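Local coordinates for LamCAT (Aquimarina, PDB 6JH5), which probably hydrolyses laminarin, a beta-glucan, as a marine bacterial laminarinase of glycoside hydrolase family 16, at residues H158-I169 and V173-A184. Residues are numbered along the deposited sequence; the frame is centred on the assembly and turned at random.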
loop_
_atom_site.group_PDB
_atom_site.type_symbol
_atom_site.label_atom_id
_atom_site.label_comp_id
_atom_site.label_asym_id
_atom_site.label_seq_id
_atom_site.Cartn_x
_atom_site.Cartn_y
_atom_site.Cartn_z
ATOM N N HIS A 158 0.715 -11.434 8.723
ATOM C CA HIS A 158 2.125 -11.030 8.867
ATOM C C HIS A 158 2.168 -9.532 9.172
ATOM O O HIS A 158 1.239 -8.855 8.880
ATOM C CB HIS A 158 2.945 -11.352 7.614
ATOM C CG HIS A 158 3.115 -12.808 7.361
ATOM N ND1 HIS A 158 4.143 -13.523 7.894
ATOM C CD2 HIS A 158 2.403 -13.678 6.626
ATOM C CE1 HIS A 158 4.042 -14.769 7.507
ATOM N NE2 HIS A 158 3.007 -14.887 6.721
ATOM N N ILE A 159 3.242 -9.096 9.801
ATOM C CA ILE A 159 3.359 -7.653 10.137
ATOM C C ILE A 159 4.309 -6.985 9.143
ATOM O O ILE A 159 5.416 -7.395 9.061
ATOM C CB ILE A 159 3.860 -7.514 11.570
ATOM C CG1 ILE A 159 2.983 -8.346 12.503
ATOM C CG2 ILE A 159 3.953 -6.049 11.978
ATOM C CD1 ILE A 159 1.672 -7.761 12.731
ATOM N N TYR A 160 3.796 -6.005 8.419
ATOM C CA TYR A 160 4.568 -5.284 7.385
ATOM C C TYR A 160 4.896 -3.905 7.941
ATOM O O TYR A 160 4.005 -3.227 8.299
ATOM C CB TYR A 160 3.745 -5.233 6.104
ATOM C CG TYR A 160 3.464 -6.609 5.573
ATOM C CD1 TYR A 160 4.420 -7.291 4.849
ATOM C CD2 TYR A 160 2.285 -7.249 5.848
ATOM C CE1 TYR A 160 4.185 -8.559 4.358
ATOM C CE2 TYR A 160 2.029 -8.513 5.358
ATOM C CZ TYR A 160 2.988 -9.177 4.630
ATOM O OH TYR A 160 2.764 -10.425 4.167
ATOM N N THR A 161 6.179 -3.586 8.002
ATOM C CA THR A 161 6.603 -2.348 8.676
ATOM C C THR A 161 7.693 -1.599 7.901
ATOM O O THR A 161 8.475 -2.215 7.239
ATOM C CB THR A 161 7.265 -2.767 10.006
ATOM O OG1 THR A 161 6.410 -3.638 10.747
ATOM C CG2 THR A 161 7.711 -1.644 10.916
ATOM N N ILE A 162 7.667 -0.290 8.067
ATOM C CA ILE A 162 8.823 0.556 7.695
ATOM C C ILE A 162 9.224 1.358 8.925
ATOM O O ILE A 162 8.394 1.637 9.705
ATOM C CB ILE A 162 8.597 1.518 6.514
ATOM C CG1 ILE A 162 7.378 2.417 6.706
ATOM C CG2 ILE A 162 8.577 0.746 5.207
ATOM C CD1 ILE A 162 7.391 3.660 5.872
ATOM N N GLU A 163 10.514 1.618 9.028
ATOM C CA GLU A 163 11.058 2.588 9.998
ATOM C C GLU A 163 11.665 3.666 9.110
ATOM O O GLU A 163 12.423 3.343 8.277
ATOM C CB GLU A 163 12.035 1.955 10.979
ATOM C CG GLU A 163 11.356 1.033 11.963
ATOM C CD GLU A 163 12.342 0.426 12.933
ATOM O OE1 GLU A 163 13.473 0.829 12.903
ATOM O OE2 GLU A 163 11.959 -0.448 13.642
ATOM N N TRP A 164 11.255 4.898 9.326
ATOM C CA TRP A 164 11.658 5.997 8.433
ATOM C C TRP A 164 12.132 7.175 9.276
ATOM O O TRP A 164 11.457 7.554 10.163
ATOM C CB TRP A 164 10.426 6.321 7.595
ATOM C CG TRP A 164 10.372 7.584 6.806
ATOM C CD1 TRP A 164 11.374 8.238 6.158
ATOM C CD2 TRP A 164 9.176 8.318 6.531
ATOM N NE1 TRP A 164 10.879 9.327 5.505
ATOM C CE2 TRP A 164 9.541 9.410 5.732
ATOM C CE3 TRP A 164 7.843 8.158 6.896
ATOM C CZ2 TRP A 164 8.602 10.334 5.300
ATOM C CZ3 TRP A 164 6.926 9.073 6.472
ATOM C CH2 TRP A 164 7.304 10.149 5.690
ATOM N N ASP A 165 13.300 7.668 8.948
ATOM C CA ASP A 165 13.843 8.869 9.608
ATOM C C ASP A 165 14.501 9.737 8.540
ATOM O O ASP A 165 14.446 9.429 7.409
ATOM C CB ASP A 165 14.688 8.564 10.841
ATOM C CG ASP A 165 16.075 8.003 10.583
ATOM O OD1 ASP A 165 16.482 7.964 9.454
ATOM O OD2 ASP A 165 16.689 7.582 11.549
ATOM N N ALA A 166 15.169 10.790 8.979
ATOM C CA ALA A 166 15.806 11.740 8.044
ATOM C C ALA A 166 16.963 11.092 7.282
ATOM O O ALA A 166 17.378 11.667 6.317
ATOM C CB ALA A 166 16.294 12.945 8.808
ATOM N N SER A 167 17.461 9.961 7.764
ATOM C CA SER A 167 18.612 9.279 7.126
ATOM C C SER A 167 18.214 8.067 6.305
ATOM O O SER A 167 18.932 7.759 5.409
ATOM C CB SER A 167 19.560 8.744 8.153
ATOM O OG SER A 167 20.192 9.776 8.853
ATOM N N VAL A 168 17.162 7.384 6.707
ATOM C CA VAL A 168 16.928 6.081 6.039
ATOM C C VAL A 168 15.475 5.610 6.112
ATOM O O VAL A 168 14.733 6.093 6.895
ATOM C CB VAL A 168 17.810 5.075 6.790
ATOM C CG1 VAL A 168 17.221 4.738 8.152
ATOM C CG2 VAL A 168 18.100 3.828 6.005
ATOM N N ILE A 169 15.149 4.702 5.207
ATOM C CA ILE A 169 13.885 3.942 5.273
ATOM C C ILE A 169 14.308 2.479 5.340
ATOM O O ILE A 169 15.143 2.091 4.590
ATOM C CB ILE A 169 12.978 4.188 4.063
ATOM C CG1 ILE A 169 12.616 5.666 3.960
ATOM C CG2 ILE A 169 11.741 3.303 4.173
ATOM C CD1 ILE A 169 12.004 6.044 2.648
ATOM N N VAL A 173 9.448 -7.550 7.505
ATOM C CA VAL A 173 8.247 -8.421 7.620
ATOM C C VAL A 173 8.465 -9.288 8.856
ATOM O O VAL A 173 9.506 -9.850 8.974
ATOM C CB VAL A 173 7.955 -9.279 6.382
ATOM C CG1 VAL A 173 6.704 -10.122 6.597
ATOM C CG2 VAL A 173 7.844 -8.409 5.148
ATOM N N ASP A 174 7.548 -9.206 9.809
ATOM C CA ASP A 174 7.647 -9.967 11.084
ATOM C C ASP A 174 8.951 -9.604 11.789
ATOM O O ASP A 174 9.576 -10.471 12.372
ATOM C CB ASP A 174 7.457 -11.456 10.854
ATOM C CG ASP A 174 6.152 -11.788 10.161
ATOM O OD1 ASP A 174 5.174 -11.112 10.418
ATOM O OD2 ASP A 174 6.168 -12.700 9.385
ATOM N N GLY A 175 9.368 -8.351 11.634
ATOM C CA GLY A 175 10.575 -7.811 12.281
ATOM C C GLY A 175 11.861 -8.177 11.569
ATOM O O GLY A 175 12.881 -7.835 12.056
ATOM N N ASN A 176 11.757 -8.826 10.429
ATOM C CA ASN A 176 12.953 -9.242 9.666
ATOM C C ASN A 176 13.278 -8.157 8.630
ATOM O O ASN A 176 12.484 -7.925 7.777
ATOM C CB ASN A 176 12.737 -10.601 9.014
ATOM C CG ASN A 176 12.474 -11.686 10.032
ATOM O OD1 ASN A 176 11.529 -12.438 9.907
ATOM N ND2 ASN A 176 13.304 -11.750 11.035
ATOM N N LEU A 177 14.453 -7.553 8.763
ATOM C CA LEU A 177 14.888 -6.468 7.844
ATOM C C LEU A 177 15.236 -7.084 6.491
ATOM O O LEU A 177 15.948 -8.048 6.476
ATOM C CB LEU A 177 16.116 -5.792 8.446
ATOM C CG LEU A 177 16.771 -4.724 7.587
ATOM C CD1 LEU A 177 15.837 -3.559 7.438
ATOM C CD2 LEU A 177 18.081 -4.285 8.204
ATOM N N TYR A 178 14.682 -6.547 5.410
ATOM C CA TYR A 178 14.993 -7.089 4.064
ATOM C C TYR A 178 15.302 -5.995 3.033
ATOM O O TYR A 178 15.760 -6.324 1.994
ATOM C CB TYR A 178 13.855 -7.988 3.585
ATOM C CG TYR A 178 12.600 -7.234 3.261
ATOM C CD1 TYR A 178 11.698 -6.940 4.250
ATOM C CD2 TYR A 178 12.356 -6.772 1.989
ATOM C CE1 TYR A 178 10.550 -6.234 3.981
ATOM C CE2 TYR A 178 11.204 -6.076 1.699
ATOM C CZ TYR A 178 10.307 -5.791 2.701
ATOM O OH TYR A 178 9.184 -5.092 2.433
ATOM N N HIS A 179 15.018 -4.735 3.340
ATOM C CA HIS A 179 15.298 -3.655 2.365
ATOM C C HIS A 179 15.623 -2.376 3.125
ATOM O O HIS A 179 15.155 -2.218 4.209
ATOM C CB HIS A 179 14.121 -3.487 1.387
ATOM C CG HIS A 179 14.349 -2.554 0.247
ATOM N ND1 HIS A 179 15.484 -2.569 -0.513
ATOM C CD2 HIS A 179 13.568 -1.602 -0.289
ATOM C CE1 HIS A 179 15.388 -1.667 -1.449
ATOM N NE2 HIS A 179 14.244 -1.062 -1.335
ATOM N N GLU A 180 16.466 -1.554 2.547
ATOM C CA GLU A 180 16.882 -0.300 3.204
ATOM C C GLU A 180 17.266 0.690 2.113
ATOM O O GLU A 180 17.837 0.276 1.152
ATOM C CB GLU A 180 18.050 -0.564 4.157
ATOM C CG GLU A 180 18.561 0.669 4.862
ATOM C CD GLU A 180 19.595 0.369 5.938
ATOM O OE1 GLU A 180 19.514 -0.683 6.517
ATOM O OE2 GLU A 180 20.435 1.204 6.179
ATOM N N ALA A 181 16.900 1.941 2.301
ATOM C CA ALA A 181 17.276 2.960 1.312
ATOM C C ALA A 181 17.748 4.204 2.059
ATOM O O ALA A 181 17.038 4.674 2.897
ATOM C CB ALA A 181 16.097 3.280 0.434
ATOM N N SER A 182 18.918 4.694 1.701
ATOM C CA SER A 182 19.372 5.958 2.313
ATOM C C SER A 182 18.657 7.143 1.656
ATOM O O SER A 182 18.515 7.167 0.442
ATOM C CB SER A 182 20.857 6.133 2.205
ATOM O OG SER A 182 21.225 7.367 2.775
ATOM N N ILE A 183 18.177 8.042 2.508
ATOM C CA ILE A 183 17.623 9.338 2.051
ATOM C C ILE A 183 18.437 10.461 2.706
ATOM O O ILE A 183 18.032 11.573 2.647
ATOM C CB ILE A 183 16.115 9.451 2.329
ATOM C CG1 ILE A 183 15.770 9.359 3.810
ATOM C CG2 ILE A 183 15.336 8.420 1.529
ATOM C CD1 ILE A 183 14.323 9.699 4.068
ATOM N N ALA A 184 19.589 10.100 3.241
ATOM C CA ALA A 184 20.430 11.062 3.992
ATOM C C ALA A 184 20.878 12.189 3.072
ATOM O O ALA A 184 21.396 11.907 2.047
ATOM C CB ALA A 184 21.626 10.346 4.534
HETATM O O HOH W 1 7.669 -6.090 10.981
#
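Three consecutive antiparallel strands of the family 16 beta-sandwich meet here, 158-164, 168-173 and 176-182, the last two joined by a type I' turn from V173 to N176. At that turn the carboxylate of D174 grips the start of strand 158-164 with both oxygens. OD2 of D174 accepts a hydrogen bond from ND1 of H158 at 2.6 Å, through its syn lone pair and in the imidazole plane. OD1 of D174 accepts from the backbone N of I159 at 2.9 Å, nearly head-on. Ring and carboxylate planes are 31° apart. CG of D174 lies beside its own backbone N (chi1 -56°), which turns the acid back toward the strand, and N of D174 returns a bond to O of I159. A water bridges O of I159, OG1 of T161 and N of G175. Next to the turn, both methyls of V173 touch CD1 and CE1 of Y160, CG2 of V173 reaching CD1 of Y160 at 3.6 Å. At the other end, I169 and A181 form a hydrogen-bonded pair, with N of A181 donating to O of I169 at 2.9 Å. One residue back, CG2 of V168 presses on CG of E180 at 3.4 Å. OD1 of D165 accepts from N of S167, an Asx turn, and also from N of V168, which completes an Asx motif and shapes the bend between the first two strands. O of S167 in turn accepts from N of I183, whose CD1 meets the indole edge of W164, 3.8 Å from NE1. That NE1 donates to O of F193. Strand 81-88 runs along the far flank of 158-164, and I149 and Y145 of strand 142-150 pack against V173 and A181.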